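Local coordinates for fatty acid-binding protein TM_1468 (Thermotoga maritima, PDB 1VPV), which binds long-chain fatty acids such as palmitate and may take part in lipid transport or fatty acid metabolism, at residues 15-26 against 134-145; 176-187 against 281-289. All blocks are in the same frame, centred on the assembly; numbering follows the deposited sequence.

The two contacts lie in the two halves of a DegV fold, with the palmitic acid between them. Contact 1 comes first along the chain: it packs strand 15-20, part of the sheet that also holds strands 35-43 and 97-102, against the start of helix 138-149. Contact 2 opens after contact 1 has closed. It joins helix 180-185 to the end of helix 278-284, beside the second six-stranded sheet, of which strands 170-176 and 289-295 are neighbouring members. The centres of the two contacts are about 22 Å apart and their nearest atoms about 6 Å, without touching. Both reach the lipid, contact 1 near its methyl end and contact 2 along the chain, so both halves hold the fatty acid.

Contact 1 (15-26 against 134-145); sequences VKILVDSTADVP and SGAIPLPARVAR. With PLM (palmitic acid), chain D.
The carbonyl oxygen of V15 is gripped by both terminal nitrogens of R145: NH2 lies 2.9 Å from V15 O and NH1 3.0 Å from the same atom. The oxygen sits in the guanidinium plane, so the fork closes end-on around it. R145 gets there by leaving its helix with CG opposite the backbone N (chi1 179°) and then bending at chi2 and chi3. Over one face of the guanidinium lies I17 CD1, off toward the rim, while Y33 O and D34 O take further N-H groups of the arginine.

Strand 15-20 and helix 138-145 run antiparallel, their axes 9.8 Å apart at the closest point, and apolar side chains meet in the layer between them. I17 CG2 meets A141 CB at 4.1 Å, and V19 CG1 slides past I137 CG2. The same I137 methyl is pressed to 3.5 Å from A23 CB. Farther along, the P138 ring meets V25 CG2 and P26 CD through its CB. This is the sheet-on-helix packing of an alpha/beta domain.

Near the lipid, S134 OG donates to D24 OD2 at 2.6 Å, reaching the anti side of the carboxylate 20° out of its plane. The other carboxylate oxygen, D24 OD1, accepts from G277 N. S134 CB also touches palmitate carbon CD at 3.6 Å, and G135 N lies close to the terminal CG. The serine thus spends its hydroxyl on a buried carboxylate while its CB touches the lipid, which implies that D24 can be satisfied within the protein even this close to the acyl chain.

Contact 2 (176-187 against 281-289); sequences VSNFDYLVKGGR and TTHVGPGTV. With PLM (palmitic acid), chain D.
H283 lays one face of its imidazole on the palmitate, whose C5 sits 3.6 Å above the plane over the ring centre. R187 comes to the edge of that ring, NH1 3.7 Å from H283 CE1, with the guanidinium and ring planes 80° apart. Its own face is turned to the lipid: R187 NH2 is 3.4 Å from palmitate C3. V284 CG1 touches the acyl chain farther down.

Behind these groups the imidazole is held at both nitrogens. NE2 is hydrogen-bonded to T75 OG1, a hydroxyl that also binds the palmitate, and ND1 meets a water that donates to L182 O and accepts from R187 N. R187 NH1 donates to G185 O at 3.0 Å, nearly in the guanidinium plane, and NE turns to L107 O. G185 itself lies against the imidazole, its CA 3.5 Å from H283 ND1.

Helix 180-185 here rests on the last turn of helix 278-284 in the DegV fold, with N178 OD1 capping the first helix through D180 N. The second stops at V284; G285 leaves it with positive phi and begins a type II beta turn that closes at T288, with P286 and G287 at its corners; T288 OG1 donates back to G285 O. Y181, with CG opposite its carbonyl carbon (chi1 -76°), sets one ring face over G285. G285 CA makes a CH-pi contact 3.6 Å from the ring centroid, 12° off the normal, and P286 CD meets CZ obliquely, the two side chains crossing at about a right angle.

Water bridges the two backbones: one molecule donates to N178 O and V284 O and accepts from L182 N, and another joins Y181 O to T282 O. V176 CG1 packs against V284 CB and against T288, whose side chain runs alongside.

Contact 1 (15-26 against 134-145)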
loop_
_atom_site.group_PDB
_atom_site.type_symbol
_atom_site.label_atom_id
_atom_site.label_comp_id
_atom_site.label_asym_id
_atom_site.label_seq_id
_atom_site.Cartn_x
_atom_site.Cartn_y
_atom_site.Cartn_z
ATOM N N VAL A 15 11.203 -5.818 -18.225
ATOM C CA VAL A 15 9.906 -5.424 -17.666
ATOM C C VAL A 15 9.984 -4.295 -16.643
ATOM O O VAL A 15 10.677 -4.409 -15.644
ATOM C CB VAL A 15 9.227 -6.636 -16.988
ATOM C CG1 VAL A 15 7.807 -6.289 -16.574
ATOM C CG2 VAL A 15 9.203 -7.821 -17.920
ATOM N N LYS A 16 9.255 -3.209 -16.885
ATOM C CA LYS A 16 9.069 -2.151 -15.880
ATOM C C LYS A 16 7.929 -2.525 -14.960
ATOM O O LYS A 16 6.909 -3.044 -15.422
ATOM C CB LYS A 16 8.681 -0.831 -16.534
ATOM C CG LYS A 16 8.710 0.347 -15.568
ATOM C CD LYS A 16 10.145 0.883 -15.437
ATOM C CE LYS A 16 10.346 1.620 -14.147
ATOM N NZ LYS A 16 11.748 2.073 -14.078
ATOM N N ILE A 17 8.084 -2.239 -13.671
ATOM C CA ILE A 17 6.993 -2.418 -12.735
ATOM C C ILE A 17 6.585 -1.025 -12.262
ATOM O O ILE A 17 7.413 -0.226 -11.850
ATOM C CB ILE A 17 7.397 -3.296 -11.547
ATOM C CG1 ILE A 17 7.659 -4.719 -12.019
ATOM C CG2 ILE A 17 6.312 -3.286 -10.462
ATOM C CD1 ILE A 17 8.319 -5.639 -10.964
ATOM N N LEU A 18 5.297 -0.737 -12.344
ATOM C CA LEU A 18 4.771 0.524 -11.862
ATOM C C LEU A 18 3.761 0.257 -10.746
ATOM O O LEU A 18 2.863 -0.574 -10.900
ATOM C CB LEU A 18 4.090 1.253 -13.013
ATOM C CG LEU A 18 3.470 2.598 -12.673
ATOM C CD1 LEU A 18 4.536 3.613 -12.381
ATOM C CD2 LEU A 18 2.613 3.028 -13.859
ATOM N N VAL A 19 3.915 0.925 -9.613
ATOM C CA VAL A 19 2.810 0.969 -8.614
ATOM C C VAL A 19 2.357 2.428 -8.543
ATOM O O VAL A 19 3.022 3.321 -9.054
ATOM C CB VAL A 19 3.224 0.452 -7.219
ATOM C CG1 VAL A 19 3.765 -1.009 -7.303
ATOM C CG2 VAL A 19 4.277 1.376 -6.574
ATOM N N ASP A 20 1.213 2.659 -7.927
ATOM C CA ASP A 20 0.737 3.992 -7.676
ATOM C C ASP A 20 1.213 4.467 -6.304
ATOM O O ASP A 20 1.706 3.664 -5.506
ATOM C CB ASP A 20 -0.772 4.042 -7.829
ATOM C CG ASP A 20 -1.503 3.263 -6.755
ATOM O OD1 ASP A 20 -1.445 3.667 -5.553
ATOM O OD2 ASP A 20 -2.161 2.267 -7.140
ATOM N N SER A 21 1.097 5.777 -6.044
ATOM C CA SER A 21 1.662 6.358 -4.822
ATOM C C SER A 21 1.039 5.802 -3.529
ATOM O O SER A 21 1.660 5.840 -2.469
ATOM C CB SER A 21 1.507 7.865 -4.831
ATOM O OG SER A 21 0.145 8.194 -4.910
ATOM N N THR A 22 -0.181 5.284 -3.633
ATOM C CA THR A 22 -0.840 4.630 -2.503
ATOM C C THR A 22 -0.223 3.275 -2.111
ATOM O O THR A 22 -0.635 2.713 -1.135
ATOM C CB THR A 22 -2.353 4.390 -2.761
ATOM O OG1 THR A 22 -2.531 3.288 -3.637
ATOM C CG2 THR A 22 -2.972 5.595 -3.379
ATOM N N ALA A 23 0.716 2.767 -2.894
ATOM C CA ALA A 23 1.504 1.595 -2.514
ATOM C C ALA A 23 2.534 1.850 -1.404
ATOM O O ALA A 23 3.034 0.881 -0.802
ATOM C CB ALA A 23 2.221 0.974 -3.753
ATOM N N ASP A 24 2.863 3.128 -1.157
ATOM C CA ASP A 24 3.812 3.507 -0.105
ATOM C C ASP A 24 5.061 2.622 -0.200
ATOM O O ASP A 24 5.504 2.022 0.790
ATOM C CB ASP A 24 3.169 3.356 1.283
ATOM C CG ASP A 24 1.929 4.219 1.469
ATOM O OD1 ASP A 24 1.819 5.274 0.802
ATOM O OD2 ASP A 24 1.064 3.853 2.325
ATOM N N VAL A 25 5.607 2.531 -1.406
ATOM C CA VAL A 25 6.737 1.660 -1.705
ATOM C C VAL A 25 8.002 2.128 -0.983
ATOM O O VAL A 25 8.307 3.340 -0.979
ATOM C CB VAL A 25 6.992 1.549 -3.261
ATOM C CG1 VAL A 25 7.478 2.873 -3.850
ATOM C CG2 VAL A 25 7.974 0.409 -3.578
ATOM N N PRO A 26 8.749 1.189 -0.356
ATOM C CA PRO A 26 9.966 1.623 0.374
ATOM C C PRO A 26 10.920 2.338 -0.553
ATOM O O PRO A 26 11.047 1.942 -1.714
ATOM C CB PRO A 26 10.550 0.317 0.894
ATOM C CG PRO A 26 9.332 -0.635 0.951
ATOM C CD PRO A 26 8.536 -0.262 -0.258
ATOM N N SER A 134 -1.470 0.493 0.170
ATOM C CA SER A 134 -0.359 0.878 1.026
ATOM C C SER A 134 0.678 -0.209 1.020
ATOM O O SER A 134 0.889 -0.812 -0.034
ATOM C CB SER A 134 -0.833 1.209 2.430
ATOM O OG SER A 134 0.261 1.537 3.278
ATOM N N GLY A 135 1.337 -0.453 2.172
ATOM C CA GLY A 135 2.550 -1.321 2.228
ATOM C C GLY A 135 2.334 -2.781 1.820
ATOM O O GLY A 135 3.290 -3.563 1.697
ATOM N N ALA A 136 1.095 -3.201 1.629
ATOM C CA ALA A 136 0.885 -4.546 1.145
ATOM C C ALA A 136 1.163 -4.655 -0.357
ATOM O O ALA A 136 1.532 -5.712 -0.813
ATOM C CB ALA A 136 -0.491 -5.018 1.467
ATOM N N ILE A 137 0.998 -3.574 -1.117
ATOM C CA ILE A 137 1.104 -3.635 -2.584
ATOM C C ILE A 137 2.507 -3.945 -3.102
ATOM O O ILE A 137 2.646 -4.674 -4.093
ATOM C CB ILE A 137 0.586 -2.343 -3.259
ATOM C CG1 ILE A 137 -0.936 -2.343 -3.274
ATOM C CG2 ILE A 137 1.118 -2.200 -4.741
ATOM C CD1 ILE A 137 -1.527 -0.966 -3.418
ATOM N N PRO A 138 3.547 -3.380 -2.474
ATOM C CA PRO A 138 4.901 -3.696 -2.930
ATOM C C PRO A 138 5.323 -5.149 -2.737
ATOM O O PRO A 138 6.292 -5.597 -3.363
ATOM C CB PRO A 138 5.791 -2.795 -2.064
ATOM C CG PRO A 138 4.867 -1.783 -1.465
ATOM C CD PRO A 138 3.541 -2.412 -1.377
ATOM N N LEU A 139 4.647 -5.864 -1.848
ATOM C CA LEU A 139 5.007 -7.255 -1.566
ATOM C C LEU A 139 4.863 -8.072 -2.845
ATOM O O LEU A 139 5.840 -8.642 -3.301
ATOM C CB LEU A 139 4.206 -7.847 -0.371
ATOM C CG LEU A 139 4.465 -7.193 0.989
ATOM C CD1 LEU A 139 3.481 -7.617 2.029
ATOM C CD2 LEU A 139 5.874 -7.462 1.458
ATOM N N PRO A 140 3.674 -8.074 -3.467
ATOM C CA PRO A 140 3.563 -8.716 -4.800
ATOM C C PRO A 140 4.443 -8.137 -5.922
ATOM O O PRO A 140 4.736 -8.848 -6.882
ATOM C CB PRO A 140 2.075 -8.584 -5.144
ATOM C CG PRO A 140 1.528 -7.567 -4.225
ATOM C CD PRO A 140 2.377 -7.582 -2.990
ATOM N N ALA A 141 4.871 -6.887 -5.807
ATOM C CA ALA A 141 5.796 -6.305 -6.791
ATOM C C ALA A 141 7.184 -6.867 -6.682
ATOM O O ALA A 141 7.826 -7.155 -7.703
ATOM C CB ALA A 141 5.865 -4.810 -6.648
ATOM N N ARG A 142 7.690 -6.948 -5.456
ATOM C CA ARG A 142 8.967 -7.605 -5.200
ATOM C C ARG A 142 8.956 -9.015 -5.751
ATOM O O ARG A 142 9.895 -9.425 -6.441
ATOM C CB ARG A 142 9.287 -7.665 -3.733
ATOM C CG ARG A 142 10.580 -8.437 -3.431
ATOM C CD ARG A 142 11.111 -8.156 -2.049
ATOM N NE ARG A 142 10.105 -8.510 -1.043
ATOM C CZ ARG A 142 10.267 -8.348 0.269
ATOM N NH1 ARG A 142 11.403 -7.876 0.763
ATOM N NH2 ARG A 142 9.288 -8.684 1.099
ATOM N N VAL A 143 7.896 -9.741 -5.440
ATOM C CA VAL A 143 7.791 -11.145 -5.827
ATOM C C VAL A 143 7.775 -11.260 -7.334
ATOM O O VAL A 143 8.416 -12.120 -7.871
ATOM C CB VAL A 143 6.517 -11.812 -5.232
ATOM C CG1 VAL A 143 6.300 -13.161 -5.834
ATOM C CG2 VAL A 143 6.642 -11.937 -3.688
ATOM N N ALA A 144 7.045 -10.379 -8.012
ATOM C CA ALA A 144 7.055 -10.365 -9.458
ATOM C C ALA A 144 8.452 -10.139 -9.988
ATOM O O ALA A 144 8.849 -10.730 -11.008
ATOM C CB ALA A 144 6.149 -9.296 -9.982
ATOM N N ARG A 145 9.214 -9.284 -9.318
ATOM C CA ARG A 145 10.570 -8.994 -9.816
ATOM C C ARG A 145 11.443 -10.226 -9.677
ATOM O O ARG A 145 12.150 -10.622 -10.613
ATOM C CB ARG A 145 11.214 -7.821 -9.057
ATOM C CG ARG A 145 12.638 -7.506 -9.518
ATOM C CD ARG A 145 12.716 -7.248 -11.066
ATOM N NE ARG A 145 12.170 -5.927 -11.406
ATOM C CZ ARG A 145 11.780 -5.540 -12.619
ATOM N NH1 ARG A 145 11.840 -6.350 -13.654
ATOM N NH2 ARG A 145 11.308 -4.323 -12.792
HETATM C C1 PLM D . -8.151 8.025 -4.872
HETATM O O1 PLM D . -8.452 7.458 -5.964
HETATM O O2 PLM D . -8.526 9.212 -4.610
HETATM C C2 PLM D . -7.303 7.252 -3.888
HETATM C C3 PLM D . -8.142 6.694 -2.756
HETATM C C4 PLM D . -7.242 6.048 -1.711
HETATM C C5 PLM D . -8.103 5.559 -0.550
HETATM C C6 PLM D . -7.284 4.911 0.537
HETATM C C7 PLM D . -8.140 4.361 1.667
HETATM C C8 PLM D . -7.300 4.091 2.911
HETATM C C9 PLM D . -6.460 2.842 2.757
HETATM C CA PLM D . -5.557 2.609 3.952
HETATM C CB PLM D . -4.848 1.269 3.834
HETATM C CC PLM D . -3.731 1.168 4.868
HETATM C CD PLM D . -3.089 -0.235 4.903
HETATM C CE PLM D . -1.841 -0.277 5.766
HETATM C CF PLM D . -1.306 -1.688 5.956
HETATM C CG PLM D . -0.417 -2.144 4.795
#

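Contact 2 (176-187 against 281-289)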
loop_
_atom_site.group_PDB
_atom_site.type_symbol
_atom_site.label_atom_id
_atom_site.label_comp_id
_atom_site.label_asym_id
_atom_site.label_seq_id
_atom_site.Cartn_x
_atom_site.Cartn_y
_atom_site.Cartn_z
ATOM N N VAL A 176 -5.794 3.058 13.351
ATOM C CA VAL A 176 -5.816 4.504 13.377
ATOM C C VAL A 176 -6.242 4.936 14.776
ATOM O O VAL A 176 -6.821 4.147 15.525
ATOM C CB VAL A 176 -6.802 5.067 12.314
ATOM C CG1 VAL A 176 -6.358 4.667 10.916
ATOM C CG2 VAL A 176 -8.225 4.614 12.591
ATOM N N SER A 177 -5.963 6.182 15.129
ATOM C CA SER A 177 -6.393 6.704 16.415
ATOM C C SER A 177 -7.588 7.654 16.299
ATOM O O SER A 177 -8.271 7.928 17.296
ATOM C CB SER A 177 -5.235 7.396 17.121
ATOM O OG SER A 177 -4.837 8.523 16.346
ATOM N N ASN A 178 -7.880 8.125 15.096
ATOM C CA ASN A 178 -8.980 9.049 14.900
ATOM C C ASN A 178 -9.755 8.687 13.642
ATOM O O ASN A 178 -9.388 9.074 12.492
ATOM C CB ASN A 178 -8.463 10.505 14.874
ATOM C CG ASN A 178 -9.558 11.475 14.552
ATOM O OD1 ASN A 178 -10.684 11.060 14.268
ATOM N ND2 ASN A 178 -9.262 12.746 14.578
ATOM N N PHE A 179 -10.867 7.991 13.850
ATOM C CA PHE A 179 -11.616 7.354 12.738
ATOM C C PHE A 179 -12.197 8.325 11.750
ATOM O O PHE A 179 -12.551 7.935 10.650
ATOM C CB PHE A 179 -12.779 6.526 13.289
ATOM C CG PHE A 179 -13.329 5.505 12.332
ATOM C CD1 PHE A 179 -12.508 4.554 11.750
ATOM C CD2 PHE A 179 -14.703 5.450 12.069
ATOM C CE1 PHE A 179 -13.037 3.569 10.873
ATOM C CE2 PHE A 179 -15.237 4.469 11.218
ATOM C CZ PHE A 179 -14.395 3.543 10.611
ATOM N N ASP A 180 -12.374 9.569 12.183
ATOM C CA ASP A 180 -12.934 10.628 11.348
ATOM C C ASP A 180 -12.259 10.851 10.009
ATOM O O ASP A 180 -12.901 11.254 9.063
ATOM C CB ASP A 180 -12.909 11.945 12.099
ATOM C CG ASP A 180 -13.983 12.025 13.140
ATOM O OD1 ASP A 180 -14.977 11.283 13.001
ATOM O OD2 ASP A 180 -13.854 12.844 14.076
ATOM N N TYR A 181 -10.969 10.603 9.928
ATOM C CA TYR A 181 -10.257 10.711 8.667
ATOM C C TYR A 181 -10.774 9.705 7.645
ATOM O O TYR A 181 -11.137 10.079 6.512
ATOM C CB TYR A 181 -8.778 10.512 8.891
ATOM C CG TYR A 181 -8.043 11.701 9.517
ATOM C CD1 TYR A 181 -7.900 11.818 10.884
ATOM C CD2 TYR A 181 -7.416 12.649 8.718
ATOM C CE1 TYR A 181 -7.191 12.881 11.435
ATOM C CE2 TYR A 181 -6.714 13.700 9.263
ATOM C CZ TYR A 181 -6.616 13.815 10.608
ATOM O OH TYR A 181 -5.937 14.861 11.139
ATOM N N LEU A 182 -10.828 8.434 8.031
ATOM C CA LEU A 182 -11.375 7.413 7.132
ATOM C C LEU A 182 -12.828 7.709 6.742
ATOM O O LEU A 182 -13.224 7.575 5.571
ATOM C CB LEU A 182 -11.276 6.038 7.773
ATOM C CG LEU A 182 -9.886 5.402 7.691
ATOM C CD1 LEU A 182 -9.844 4.167 8.557
ATOM C CD2 LEU A 182 -9.623 4.997 6.243
ATOM N N VAL A 183 -13.617 8.140 7.720
ATOM C CA VAL A 183 -14.994 8.463 7.443
ATOM C C VAL A 183 -15.060 9.617 6.449
ATOM O O VAL A 183 -15.830 9.524 5.496
ATOM C CB VAL A 183 -15.823 8.731 8.711
ATOM C CG1 VAL A 183 -17.207 9.234 8.351
ATOM C CG2 VAL A 183 -15.984 7.434 9.535
ATOM N N LYS A 184 -14.236 10.662 6.621
ATOM C CA LYS A 184 -14.271 11.761 5.667
ATOM C C LYS A 184 -13.800 11.317 4.309
ATOM O O LYS A 184 -14.294 11.805 3.300
ATOM C CB LYS A 184 -13.416 12.960 6.087
ATOM C CG LYS A 184 -13.475 14.133 5.074
ATOM C CD LYS A 184 -12.523 15.239 5.418
ATOM C CE LYS A 184 -12.189 16.113 4.191
ATOM N NZ LYS A 184 -13.246 17.066 3.968
ATOM N N GLY A 185 -12.803 10.457 4.275
ATOM C CA GLY A 185 -12.302 9.927 3.007
ATOM C C GLY A 185 -13.317 9.153 2.147
ATOM O O GLY A 185 -13.183 9.145 0.930
ATOM N N GLY A 186 -14.280 8.469 2.780
ATOM C CA GLY A 186 -15.366 7.807 2.078
ATOM C C GLY A 186 -15.237 6.307 1.858
ATOM O O GLY A 186 -16.160 5.656 1.347
ATOM N N ARG A 187 -14.135 5.714 2.266
ATOM C CA ARG A 187 -13.889 4.314 1.923
ATOM C C ARG A 187 -14.355 3.259 2.961
ATOM O O ARG A 187 -14.103 2.044 2.790
ATOM C CB ARG A 187 -12.413 4.108 1.590
ATOM C CG ARG A 187 -12.072 4.313 0.179
ATOM C CD ARG A 187 -12.411 5.718 -0.311
ATOM N NE ARG A 187 -11.946 5.870 -1.680
ATOM C CZ ARG A 187 -11.918 7.010 -2.359
ATOM N NH1 ARG A 187 -12.352 8.123 -1.808
ATOM N NH2 ARG A 187 -11.466 7.036 -3.599
ATOM N N THR A 281 -2.072 8.825 3.949
ATOM C CA THR A 281 -2.126 9.617 5.174
ATOM C C THR A 281 -3.395 10.435 5.277
ATOM O O THR A 281 -3.981 10.581 6.357
ATOM C CB THR A 281 -0.935 10.577 5.246
ATOM O OG1 THR A 281 0.256 9.797 5.202
ATOM C CG2 THR A 281 -0.938 11.346 6.544
ATOM N N THR A 282 -3.785 11.003 4.146
ATOM C CA THR A 282 -4.934 11.888 4.072
ATOM C C THR A 282 -6.151 11.130 4.545
ATOM O O THR A 282 -6.989 11.685 5.274
ATOM C CB THR A 282 -5.109 12.444 2.644
ATOM O OG1 THR A 282 -4.114 13.477 2.400
ATOM C CG2 THR A 282 -6.528 13.012 2.448
ATOM N N HIS A 283 -6.211 9.848 4.180
ATOM C CA HIS A 283 -7.347 9.001 4.515
ATOM C C HIS A 283 -7.247 8.387 5.893
ATOM O O HIS A 283 -8.283 8.156 6.496
ATOM C CB HIS A 283 -7.507 7.862 3.506
ATOM C CG HIS A 283 -8.127 8.292 2.239
ATOM N ND1 HIS A 283 -9.479 8.182 2.014
ATOM C CD2 HIS A 283 -7.595 8.866 1.133
ATOM C CE1 HIS A 283 -9.757 8.680 0.818
ATOM N NE2 HIS A 283 -8.626 9.072 0.252
ATOM N N VAL A 284 -6.040 8.081 6.381
ATOM C CA VAL A 284 -5.944 7.333 7.649
ATOM C C VAL A 284 -5.709 8.211 8.835
ATOM O O VAL A 284 -6.104 7.864 9.958
ATOM C CB VAL A 284 -4.883 6.178 7.663
ATOM C CG1 VAL A 284 -5.315 5.057 6.752
ATOM C CG2 VAL A 284 -3.516 6.663 7.289
ATOM N N GLY A 285 -5.055 9.343 8.577
ATOM C CA GLY A 285 -4.735 10.316 9.611
ATOM C C GLY A 285 -3.355 10.060 10.217
ATOM O O GLY A 285 -2.897 8.913 10.284
ATOM N N PRO A 286 -2.691 11.121 10.675
ATOM C CA PRO A 286 -1.365 10.963 11.249
ATOM C C PRO A 286 -1.472 10.139 12.509
ATOM O O PRO A 286 -2.531 10.155 13.142
ATOM C CB PRO A 286 -0.939 12.402 11.609
ATOM C CG PRO A 286 -1.897 13.301 10.913
ATOM C CD PRO A 286 -3.151 12.519 10.692
ATOM N N GLY A 287 -0.384 9.431 12.849
ATOM C CA GLY A 287 -0.351 8.523 13.990
ATOM C C GLY A 287 -0.524 7.065 13.584
ATOM O O GLY A 287 -0.079 6.186 14.290
ATOM N N THR A 288 -1.121 6.822 12.421
ATOM C CA THR A 288 -1.479 5.477 11.977
ATOM C C THR A 288 -0.280 4.504 11.888
ATOM O O THR A 288 0.818 4.891 11.514
ATOM C CB THR A 288 -2.196 5.566 10.621
ATOM O OG1 THR A 288 -3.417 6.317 10.784
ATOM C CG2 THR A 288 -2.508 4.151 10.018
ATOM N N VAL A 289 -0.518 3.239 12.237
ATOM C CA VAL A 289 0.508 2.200 12.237
ATOM C C VAL A 289 -0.072 0.887 11.682
ATOM O O VAL A 289 -1.187 0.474 12.028
ATOM C CB VAL A 289 1.069 1.987 13.685
ATOM C CG1 VAL A 289 1.764 0.642 13.850
ATOM C CG2 VAL A 289 2.012 3.078 14.020
HETATM C C1 PLM D . -8.151 8.025 -4.872
HETATM O O1 PLM D . -8.452 7.458 -5.964
HETATM O O2 PLM D . -8.526 9.212 -4.610
HETATM C C2 PLM D . -7.303 7.252 -3.888
HETATM C C3 PLM D . -8.142 6.694 -2.756
HETATM C C4 PLM D . -7.242 6.048 -1.711
HETATM C C5 PLM D . -8.103 5.559 -0.550
HETATM C C6 PLM D . -7.284 4.911 0.537
HETATM C C7 PLM D . -8.140 4.361 1.667
HETATM C C8 PLM D . -7.300 4.091 2.911
HETATM C C9 PLM D . -6.460 2.842 2.757
HETATM C CA PLM D . -5.557 2.609 3.952
HETATM C CB PLM D . -4.848 1.269 3.834
HETATM C CC PLM D . -3.731 1.168 4.868
HETATM C CD PLM D . -3.089 -0.235 4.903
HETATM C CE PLM D . -1.841 -0.277 5.766
HETATM C CF PLM D . -1.306 -1.688 5.956
HETATM C CG PLM D . -0.417 -2.144 4.795
HETATM O O HOH W 1 -8.949 7.452 10.299
HETATM O O HOH W 2 -9.589 11.875 5.098
HETATM O O HOH W 3 -11.751 6.790 3.441
#